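Local coordinates for activator of Hsp90 ATPase homologue 1/2-like C-terminal domain-containing protein (PDB 1XFS) that is of unknown function but belongs to the AHA1 family and probably shares the Bet v 1-like fold of Hsp90 ATPase activator domains, at residues L29-P32 and E33-K36. Residues are numbered along the deposited sequence; the frame is centred on the assembly and turned at random.
Sequences LTEP and ELLK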
ATOM      1  N   LEU A  29      10.430   6.800  15.933  1.00 11.27           N
ATOM      2  CA  LEU A  29       9.854   5.931  14.914  1.00 11.65           C
ATOM      3  C   LEU A  29      10.120   6.365  13.485  1.00 10.42           C
ATOM      4  O   LEU A  29      10.009   5.557  12.563  1.00 11.56           O
ATOM      5  CB  LEU A  29       8.339   5.847  15.108  1.00 13.07           C
ATOM      6  CG  LEU A  29       7.859   5.022  16.298  1.00 17.83           C
ATOM      7  CD1 LEU A  29       6.417   5.373  16.606  1.00 19.29           C
ATOM      8  CD2 LEU A  29       8.008   3.543  15.979  1.00 19.81           C
ATOM      9  N   THR A  30      10.494   7.626  13.303  1.00 10.95           N
ATOM     10  CA  THR A  30      10.678   8.167  11.964  1.00 12.40           C
ATOM     11  C   THR A  30      12.049   8.700  11.547  1.00 13.52           C
ATOM     12  O   THR A  30      12.268   8.963  10.362  1.00 13.66           O
ATOM     13  CB  THR A  30       9.649   9.276  11.737  1.00 11.43           C
ATOM     14  OG1 THR A  30       9.853  10.318  12.702  1.00 13.55           O
ATOM     15  CG2 THR A  30       8.239   8.721  11.916  1.00 10.20           C
ATOM     16  N   GLU A  31      12.961   8.874  12.496  1.00 13.33           N
ATOM     17  CA  GLU A  31      14.289   9.389  12.170  1.00 14.68           C
ATOM     18  C   GLU A  31      15.332   8.277  12.074  1.00 14.58           C
ATOM     19  O   GLU A  31      15.621   7.591  13.054  1.00 14.72           O
ATOM     20  CB  GLU A  31      14.724  10.424  13.214  1.00 13.40           C
ATOM     21  CG  GLU A  31      13.802  11.641  13.288  1.00 16.69           C
ATOM     22  CD  GLU A  31      14.306  12.710  14.241  1.00 21.41           C
ATOM     23  OE1 GLU A  31      13.541  13.657  14.533  1.00 21.69           O
ATOM     24  OE2 GLU A  31      15.472  12.615  14.689  1.00 24.55           O
ATOM     25  N   PRO A  32      15.919   8.091  10.882  1.00 14.88           N
ATOM     26  CA  PRO A  32      16.935   7.056  10.660  1.00 16.18           C
ATOM     27  C   PRO A  32      18.030   7.021  11.736  1.00 16.96           C
ATOM     28  O   PRO A  32      18.382   5.952  12.226  1.00 16.40           O
ATOM     29  CB  PRO A  32      17.479   7.403   9.276  1.00 15.49           C
ATOM     30  CG  PRO A  32      16.266   7.958   8.581  1.00 16.46           C
ATOM     31  CD  PRO A  32      15.671   8.859   9.649  1.00 15.63           C
ATOM     32  N   GLU A  33      18.549   8.189  12.108  1.00 17.80           N
ATOM     33  CA  GLU A  33      19.597   8.271  13.121  1.00 20.10           C
ATOM     34  C   GLU A  33      19.189   7.626  14.444  1.00 20.18           C
ATOM     35  O   GLU A  33      20.039   7.150  15.200  1.00 20.48           O
ATOM     36  CB  GLU A  33      20.001   9.730  13.356  1.00 24.01           C
ATOM     37  CG  GLU A  33      20.944  10.292  12.297  1.00 29.31           C
ATOM     38  CD  GLU A  33      22.360   9.750  12.422  1.00 32.20           C
ATOM     39  OE1 GLU A  33      23.088  10.185  13.340  1.00 33.56           O
ATOM     40  OE2 GLU A  33      22.746   8.879  11.613  1.00 34.51           O
ATOM     41  N   LEU A  34      17.887   7.617  14.724  1.00 17.17           N
ATOM     42  CA  LEU A  34      17.366   7.014  15.950  1.00 15.66           C
ATOM     43  C   LEU A  34      16.952   5.570  15.684  1.00 14.63           C
ATOM     44  O   LEU A  34      17.229   4.675  16.480  1.00 13.93           O
ATOM     45  CB  LEU A  34      16.161   7.813  16.464  1.00 17.15           C
ATOM     46  CG  LEU A  34      16.483   9.219  16.981  1.00 18.93           C
ATOM     47  CD1 LEU A  34      15.201   9.984  17.309  1.00 18.09           C
ATOM     48  CD2 LEU A  34      17.359   9.092  18.219  1.00 19.26           C
ATOM     49  N   LEU A  35      16.283   5.353  14.557  1.00 13.11           N
ATOM     50  CA  LEU A  35      15.834   4.024  14.172  1.00 12.58           C
ATOM     51  C   LEU A  35      16.951   2.992  14.200  1.00 16.07           C
ATOM     52  O   LEU A  35      16.766   1.882  14.690  1.00 14.81           O
ATOM     53  CB  LEU A  35      15.234   4.062  12.768  1.00 12.75           C
ATOM     54  CG  LEU A  35      13.790   4.554  12.663  1.00 12.85           C
ATOM     55  CD1 LEU A  35      13.449   4.862  11.207  1.00 12.31           C
ATOM     56  CD2 LEU A  35      12.855   3.490  13.219  1.00 13.04           C
ATOM     57  N   LYS A  36      18.114   3.356  13.679  1.00 17.04           N
ATOM     58  CA  LYS A  36      19.217   2.408  13.635  1.00 21.16           C
ATOM     59  C   LYS A  36      19.726   1.989  15.009  1.00 22.46           C
ATOM     60  O   LYS A  36      20.571   1.101  15.113  1.00 23.44           O
ATOM     61  CB  LYS A  36      20.372   2.978  12.813  1.00 23.14           C
ATOM     62  CG  LYS A  36      21.088   4.140  13.456  1.00 25.60           C
ATOM     63  CD  LYS A  36      22.239   4.588  12.580  1.00 28.28           C
ATOM     64  CE  LYS A  36      23.154   5.544  13.317  1.00 30.13           C
ATOM     65  NZ  LYS A  36      22.443   6.755  13.792  1.00 32.08           N
TER
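Glu31 O accepts two backbone N-H groups of the next turn, Leu34 N in a bent bond and Leu35 N, 2.8 Å away, nearly straight at 173°, while Lys36 N bonds to Pro32 O. This is a helix-to-helix turn in a Bet v 1-like domain: helix 22-30 ends, Glu31 leaves helical geometry and occupies the N-cap position, and the short helix 32-35 begins. Proline suits the first turn, where its missing N-H costs no helical bond, and its ring rests on Cys49 and Val51 of strand 45-51. Leu35 turns back over the junction, its CD2 lying 3.6 Å from Leu29 O and its CG equally close to Glu31 O. With CG anti to the carbonyl carbon (chi1 -81°), its branch is swung back toward these carbonyls, and the side chain also packs on Cys49 and Val51. Cut back to an alanine, this position would probably leave a gap against Cys49 and Val51 and strip Leu29 O and Glu31 O of the methyl and CG that cover them. Glu31 and Leu34 run side by side, the methyl CD1 of Leu34 3.7 Å from Glu31 OE2; the extended glutamate directs its other oxygen, OE1, into a salt bridge with Arg27, tying the N-cap residue to the preceding helix. Lysine has the length to fold back along the turn: its CG passes 3.5 Å from Pro32 O, and a final bend (chi4 -59°) brings Lys36 NZ to 2.8 Å from Glu33 O and, in a weaker salt-bridged bond, to 3.1 Å from Glu33 OE2.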